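PDB 2XC8: GENE 22 product, which is of unknown function but resembles in fold a domain of the receptor-binding protein of lactococcal phage p2. Local coordinates for residues K18-T22 with G23-S27. Numbering follows the deposited sequence.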
ATOM      1  N   LYS B  18       4.965  -3.167   1.124  1.00 25.42           N
ATOM      2  CA  LYS B  18       5.081  -1.791   1.586  1.00 26.87           C
ATOM      3  C   LYS B  18       6.465  -1.142   1.634  1.00 29.70           C
ATOM      4  O   LYS B  18       7.461  -1.779   1.844  1.00 29.17           O
ATOM      5  CB  LYS B  18       4.372  -1.605   2.935  1.00 31.12           C
ATOM      6  CG  LYS B  18       5.072  -2.186   4.082  1.00 46.12           C
ATOM      7  CD  LYS B  18       4.431  -1.780   5.316  1.00 54.13           C
ATOM      8  CE  LYS B  18       3.686  -2.899   5.912  1.00 65.42           C
ATOM      9  NZ  LYS B  18       4.091  -3.109   7.310  1.00 74.96           N
ATOM     10  N   GLU B  19       6.482   0.163   1.434  1.00 25.21           N
ATOM     11  CA  GLU B  19       7.706   0.942   1.555  1.00 24.37           C
ATOM     12  C   GLU B  19       7.959   1.272   3.022  1.00 28.06           C
ATOM     13  O   GLU B  19       7.071   1.770   3.721  1.00 28.75           O
ATOM     14  CB  GLU B  19       7.603   2.233   0.735  1.00 25.52           C
ATOM     15  CG  GLU B  19       8.854   3.112   0.773  1.00 32.93           C
ATOM     16  CD  GLU B  19       8.604   4.544   0.315  1.00 43.41           C
ATOM     17  OE1 GLU B  19       7.474   4.859  -0.117  1.00 43.78           O
ATOM     18  OE2 GLU B  19       9.548   5.358   0.387  1.00 35.10           O
ATOM     19  N   THR B  20       9.174   0.981   3.479  1.00 24.32           N
ATOM     20  CA  THR B  20       9.623   1.357   4.817  1.00 25.82           C
ATOM     21  C   THR B  20      10.628   2.497   4.664  1.00 30.66           C
ATOM     22  O   THR B  20      10.957   2.880   3.539  1.00 27.81           O
ATOM     23  CB  THR B  20      10.266   0.161   5.559  1.00 29.44           C
ATOM     24  OG1 THR B  20      11.405  -0.304   4.824  1.00 26.52           O
ATOM     25  CG2 THR B  20       9.268  -0.983   5.715  1.00 26.76           C
ATOM     26  N   GLU B  21      11.113   3.073   5.734  1.00 30.61           N
ATOM     27  CA  GLU B  21      12.078   4.129   5.653  1.00 31.47           C
ATOM     28  C   GLU B  21      13.412   3.640   5.108  1.00 34.89           C
ATOM     29  O   GLU B  21      14.106   4.364   4.491  1.00 34.17           O
ATOM     30  CB  GLU B  21      12.193   4.844   7.009  1.00 35.79           C
ATOM     31  CG  GLU B  21      11.571   6.279   7.012  1.00 49.58           C
ATOM     32  CD  GLU B  21      10.814   6.745   8.294  1.00 74.45           C
ATOM     33  OE1 GLU B  21      11.272   6.544   9.436  1.00 69.79           O
ATOM     34  OE2 GLU B  21       9.769   7.379   8.139  1.00 68.22           O
ATOM     35  N   THR B  22      13.733   2.379   5.282  1.00 30.72           N
ATOM     36  CA  THR B  22      14.994   1.809   4.803  1.00 29.38           C
ATOM     37  C   THR B  22      14.869   1.120   3.440  1.00 30.38           C
ATOM     38  O   THR B  22      15.832   1.100   2.669  1.00 30.11           O
ATOM     39  CB  THR B  22      15.616   0.823   5.822  1.00 37.53           C
ATOM     40  OG1 THR B  22      14.656  -0.183   6.171  1.00 39.97           O
ATOM     41  CG2 THR B  22      16.064   1.555   7.082  1.00 34.71           C
ATOM     42  N   GLY B  23      13.696   0.561   3.143  1.00 25.01           N
ATOM     43  CA  GLY B  23      13.489  -0.120   1.864  1.00 22.70           C
ATOM     44  C   GLY B  23      12.097  -0.660   1.598  1.00 25.23           C
ATOM     45  O   GLY B  23      11.100   0.045   1.771  1.00 24.58           O
ATOM     46  N   ILE B  24      12.044  -1.917   1.159  1.00 21.10           N
ATOM     47  CA  ILE B  24      10.796  -2.579   0.785  1.00 20.38           C
ATOM     48  C   ILE B  24      10.590  -3.844   1.616  1.00 26.61           C
ATOM     49  O   ILE B  24      11.519  -4.632   1.805  1.00 26.50           O
ATOM     50  CB  ILE B  24      10.766  -2.925  -0.739  1.00 21.68           C
ATOM     51  CG1 ILE B  24      10.828  -1.652  -1.604  1.00 21.15           C
ATOM     52  CG2 ILE B  24       9.550  -3.792  -1.105  1.00 20.63           C
ATOM     53  CD1 ILE B  24       9.626  -0.704  -1.475  1.00 23.02           C
ATOM     54  N   GLU B  25       9.368  -4.019   2.112  1.00 25.42           N
ATOM     55  CA  GLU B  25       8.970  -5.214   2.847  1.00 25.95           C
ATOM     56  C   GLU B  25       7.825  -5.928   2.147  1.00 29.06           C
ATOM     57  O   GLU B  25       6.770  -5.338   1.902  1.00 28.39           O
ATOM     58  CB  GLU B  25       8.543  -4.855   4.269  1.00 28.99           C
ATOM     59  CG  GLU B  25       9.576  -5.177   5.334  1.00 43.03           C
ATOM     60  CD  GLU B  25       9.157  -4.685   6.708  1.00 64.51           C
ATOM     61  OE1 GLU B  25       7.972  -4.850   7.083  1.00 60.18           O
ATOM     62  OE2 GLU B  25      10.023  -4.133   7.422  1.00 57.91           O
ATOM     63  N   VAL B  26       8.044  -7.197   1.821  1.00 25.57           N
ATOM     64  CA  VAL B  26       6.989  -8.050   1.289  1.00 24.67           C
ATOM     65  C   VAL B  26       6.713  -9.135   2.323  1.00 28.89           C
ATOM     66  O   VAL B  26       7.619  -9.877   2.710  1.00 29.13           O
ATOM     67  CB  VAL B  26       7.376  -8.680  -0.073  1.00 27.68           C
ATOM     68  CG1 VAL B  26       6.230  -9.515  -0.626  1.00 26.51           C
ATOM     69  CG2 VAL B  26       7.777  -7.604  -1.076  1.00 26.96           C
ATOM     70  N   SER B  27       5.466  -9.207   2.779  1.00 24.89           N
ATOM     71  CA  SER B  27       5.066 -10.209   3.762  1.00 25.04           C
ATOM     72  C   SER B  27       4.916 -11.578   3.105  1.00 27.13           C
ATOM     73  O   SER B  27       4.861 -11.685   1.877  1.00 26.07           O
ATOM     74  CB  SER B  27       3.756  -9.801   4.444  1.00 30.05           C
ATOM     75  OG  SER B  27       2.646  -9.989   3.583  1.00 38.50           O
TER
HETATM   76  O   HOH W   1      12.699  -2.240   6.230  1.00 32.79           O
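Thr20 OG1 is gripped twice in the turn of a tight beta hairpin that joins strand 17-19 to strand 23-33. It accepts the backbone N-H of Gly23, with OG1 and N 3.0 Å apart, and it meets a water at 2.7 Å. The first torsion (chi1 60°) sets OG1 between the backbone N and carbonyl carbon of Thr20, facing the start of the returning strand. Thr20 N in turn donates to Gly23 O at 2.7 Å, from a position tilted 32° out of the carbonyl plane. Backbone and side chain of one threonine thus hold both polar groups of Gly23. Glu19 and Ile24 follow as a non-hydrogen-bonded pair, with Ile24 CD1 lying against Glu19 CA. Beyond them Lys18 and Glu25 form an antiparallel hydrogen-bonded pair. Lys18 N reaches Glu25 O at 2.9 Å, and Glu25 N returns a bond to Lys18 O. The carboxylate of Glu19 turns to Arg109 in a salt bridge, and Arg109 also bonds the carbonyls of Thr20 and Glu21. At the tip, Glu21 OE2 is hydrogen-bonded to Tyr12 OH of the second subunit, so this hairpin takes part in the dimer contact. The side chains of Thr20 and Glu25 cross at about a right angle, and Thr20 CG2 lies 3.7 Å from Glu25 OE2. The water beside them also bonds Thr22 OG1 at 2.8 Å and donates weakly to Glu25 OE2.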